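Local coordinates for protein phosphodiesterase (Candida albicans, PDB 6CPU) that is a mainly helical phosphodiesterase of the HD-type superfamily that carries a bound zinc ion and a magnesium ion, at residues A[397-402]-A[410-415]. Residues are numbered along the deposited sequence; the frame is centred on the assembly and turned at random.
Sequences DLLTCT and TIRSLI
Ile411 sits against Leu398 and Cys401 at the apolar centre, its two branches dividing the work. Ile411 CG2, anti to the backbone N, meets Leu398 CG at 3.9 Å, while Ile411 CG1 lies against Cys401 CB at 4.0 Å. One turn on, Ile415 CD1 comes within 4.4 Å of Leu398 CD2, and both side chains also rest on Val344 of helix 336-348. Next to it, Leu399 CD2 packs on the aliphatic root of Arg412, 3.8 Å from Arg412 CB, and helix 377-394 touches Leu399, Arg412 and Ile415 alike; the extended arginine chain then carries its guanidinium away from helix 396-400.

Further out the backbone takes over. Ile411 N donates a hydrogen bond to Cys401 O at 2.9 Å, and Thr410 CA adds a CH...O contact to the same oxygen. Arg412 N makes a longer hydrogen bond to Leu399 O, at 3.3 Å. Thr410 is the N-cap of helix 411-421: its OG1, placed between the backbone N and the carbonyl carbon (chi1 62°), can accept from Ser413 N at 3.1 Å.

The Ile411 and Arg412 amides, bonded to Cys401 O and Leu399 O, thus join the two segments across the intervening loop, while the Ser413 amide is held locally by Thr410 OG1.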
ATOM      1  N   ASP A 397       1.463 -15.939 -12.862  1.00 32.60           N
ATOM      2  CA  ASP A 397       1.391 -17.342 -12.471  1.00 36.26           C
ATOM      3  C   ASP A 397       0.925 -17.548 -11.020  1.00 33.59           C
ATOM      4  O   ASP A 397       0.437 -18.626 -10.690  1.00 32.95           O
ATOM      5  CB  ASP A 397       2.719 -18.057 -12.748  1.00 39.89           C
ATOM      6  CG  ASP A 397       3.020 -18.195 -14.247  1.00 43.53           C
ATOM      7  OD1 ASP A 397       2.158 -17.870 -15.098  1.00 46.81           O
ATOM      8  OD2 ASP A 397       4.131 -18.648 -14.579  1.00 47.17           O
ATOM      9  N   LEU A 398       1.024 -16.538 -10.152  1.00 30.73           N
ATOM     10  CA  LEU A 398       0.400 -16.653  -8.832  1.00 29.87           C
ATOM     11  C   LEU A 398      -1.133 -16.640  -8.944  1.00 28.62           C
ATOM     12  O   LEU A 398      -1.810 -17.356  -8.207  1.00 29.77           O
ATOM     13  CB  LEU A 398       0.883 -15.556  -7.855  1.00 29.61           C
ATOM     14  CG  LEU A 398       0.210 -15.506  -6.468  1.00 30.20           C
ATOM     15  CD1 LEU A 398       0.616 -16.689  -5.600  1.00 31.85           C
ATOM     16  CD2 LEU A 398       0.506 -14.209  -5.730  1.00 30.54           C
ATOM     17  N   LEU A 399      -1.672 -15.836  -9.860  1.00 28.54           N
ATOM     18  CA  LEU A 399      -3.119 -15.676  -9.993  1.00 28.40           C
ATOM     19  C   LEU A 399      -3.832 -16.962 -10.414  1.00 30.18           C
ATOM     20  O   LEU A 399      -4.957 -17.205  -9.984  1.00 29.77           O
ATOM     21  CB  LEU A 399      -3.460 -14.564 -10.983  1.00 28.62           C
ATOM     22  CG  LEU A 399      -3.056 -13.145 -10.551  1.00 27.95           C
ATOM     23  CD1 LEU A 399      -3.377 -12.146 -11.651  1.00 27.88           C
ATOM     24  CD2 LEU A 399      -3.734 -12.763  -9.237  1.00 28.25           C
ATOM     25  N   THR A 400      -3.166 -17.768 -11.232  1.00 30.96           N
ATOM     26  CA  THR A 400      -3.746 -19.008 -11.769  1.00 33.40           C
ATOM     27  C   THR A 400      -3.486 -20.249 -10.904  1.00 35.43           C
ATOM     28  O   THR A 400      -4.039 -21.316 -11.180  1.00 35.47           O
ATOM     29  CB  THR A 400      -3.237 -19.284 -13.193  1.00 33.71           C
ATOM     30  OG1 THR A 400      -1.812 -19.273 -13.206  1.00 32.82           O
ATOM     31  CG2 THR A 400      -3.764 -18.240 -14.178  1.00 34.63           C
ATOM     32  N   CYS A 401      -2.656 -20.124  -9.871  1.00 36.20           N
ATOM     33  CA  CYS A 401      -2.540 -21.172  -8.859  1.00 38.26           C
ATOM     34  C   CYS A 401      -3.879 -21.355  -8.171  1.00 38.89           C
ATOM     35  O   CYS A 401      -4.652 -20.406  -8.039  1.00 39.24           O
ATOM     36  CB  CYS A 401      -1.514 -20.818  -7.782  1.00 38.23           C
ATOM     37  SG  CYS A 401       0.200 -20.917  -8.300  1.00 40.18           S
ATOM     38  N   THR A 402      -4.142 -22.578  -7.725  1.00 37.51           N
ATOM     39  CA  THR A 402      -5.347 -22.881  -6.968  1.00 36.82           C
ATOM     40  C   THR A 402      -4.951 -23.107  -5.511  1.00 36.87           C
ATOM     41  O   THR A 402      -3.783 -23.377  -5.225  1.00 37.39           O
ATOM     42  CB  THR A 402      -6.071 -24.109  -7.563  1.00 39.05           C
ATOM     43  OG1 THR A 402      -5.154 -25.206  -7.670  1.00 39.01           O
ATOM     44  CG2 THR A 402      -6.601 -23.784  -8.950  1.00 38.62           C
ATOM     45  N   THR A 410      -9.142 -20.210  -7.213  1.00 35.34           N
ATOM     46  CA  THR A 410      -7.828 -19.659  -7.537  1.00 33.05           C
ATOM     47  C   THR A 410      -7.356 -18.684  -6.472  1.00 30.89           C
ATOM     48  O   THR A 410      -8.142 -18.158  -5.685  1.00 29.37           O
ATOM     49  CB  THR A 410      -7.846 -18.904  -8.881  1.00 32.83           C
ATOM     50  OG1 THR A 410      -8.753 -17.796  -8.789  1.00 31.18           O
ATOM     51  CG2 THR A 410      -8.272 -19.830 -10.026  1.00 33.69           C
ATOM     52  N   ILE A 411      -6.054 -18.443  -6.464  1.00 29.69           N
ATOM     53  CA  ILE A 411      -5.467 -17.462  -5.568  1.00 28.60           C
ATOM     54  C   ILE A 411      -5.933 -16.057  -5.967  1.00 26.34           C
ATOM     55  O   ILE A 411      -6.130 -15.218  -5.110  1.00 27.22           O
ATOM     56  CB  ILE A 411      -3.930 -17.599  -5.549  1.00 29.56           C
ATOM     57  CG1 ILE A 411      -3.533 -18.921  -4.852  1.00 30.07           C
ATOM     58  CG2 ILE A 411      -3.251 -16.413  -4.876  1.00 28.59           C
ATOM     59  CD1 ILE A 411      -3.843 -18.975  -3.366  1.00 31.16           C
ATOM     60  N   ARG A 412      -6.145 -15.814  -7.257  1.00 26.04           N
ATOM     61  CA  ARG A 412      -6.812 -14.578  -7.702  1.00 25.54           C
ATOM     62  C   ARG A 412      -8.115 -14.348  -6.927  1.00 24.64           C
ATOM     63  O   ARG A 412      -8.305 -13.308  -6.291  1.00 25.06           O
ATOM     64  CB  ARG A 412      -7.060 -14.612  -9.224  1.00 26.08           C
ATOM     65  CG  ARG A 412      -7.815 -13.399  -9.752  1.00 26.63           C
ATOM     66  CD  ARG A 412      -7.935 -13.356 -11.255  1.00 27.30           C
ATOM     67  NE  ARG A 412      -8.873 -12.306 -11.656  1.00 28.71           N
ATOM     68  CZ  ARG A 412     -10.201 -12.422 -11.670  1.00 29.50           C
ATOM     69  NH1 ARG A 412     -10.790 -13.557 -11.308  1.00 29.00           N
ATOM     70  NH2 ARG A 412     -10.948 -11.390 -12.053  1.00 30.36           N
ATOM     71  N   SER A 413      -9.003 -15.340  -6.949  1.00 25.34           N
ATOM     72  CA  SER A 413     -10.293 -15.250  -6.253  1.00 24.97           C
ATOM     73  C   SER A 413     -10.149 -15.107  -4.747  1.00 24.75           C
ATOM     74  O   SER A 413     -10.918 -14.388  -4.119  1.00 25.54           O
ATOM     75  CB  SER A 413     -11.164 -16.476  -6.577  1.00 26.85           C
ATOM     76  OG  SER A 413     -11.522 -16.472  -7.940  1.00 27.25           O
ATOM     77  N   LEU A 414      -9.160 -15.786  -4.164  1.00 25.89           N
ATOM     78  CA  LEU A 414      -8.921 -15.686  -2.727  1.00 26.41           C
ATOM     79  C   LEU A 414      -8.437 -14.291  -2.357  1.00 24.77           C
ATOM     80  O   LEU A 414      -8.876 -13.729  -1.358  1.00 27.28           O
ATOM     81  CB  LEU A 414      -7.909 -16.737  -2.270  1.00 28.42           C
ATOM     82  CG  LEU A 414      -7.521 -16.726  -0.785  1.00 30.55           C
ATOM     83  CD1 LEU A 414      -8.742 -16.796   0.115  1.00 30.64           C
ATOM     84  CD2 LEU A 414      -6.567 -17.883  -0.499  1.00 31.02           C
ATOM     85  N   ILE A 415      -7.544 -13.734  -3.174  1.00 23.84           N
ATOM     86  CA  ILE A 415      -7.042 -12.375  -2.936  1.00 22.60           C
ATOM     87  C   ILE A 415      -8.183 -11.349  -3.011  1.00 21.94           C
ATOM     88  O   ILE A 415      -8.272 -10.453  -2.155  1.00 22.08           O
ATOM     89  CB  ILE A 415      -5.887 -12.027  -3.899  1.00 22.56           C
ATOM     90  CG1 ILE A 415      -4.643 -12.844  -3.527  1.00 22.97           C
ATOM     91  CG2 ILE A 415      -5.587 -10.528  -3.846  1.00 21.84           C
ATOM     92  CD1 ILE A 415      -3.498 -12.767  -4.514  1.00 23.20           C
TER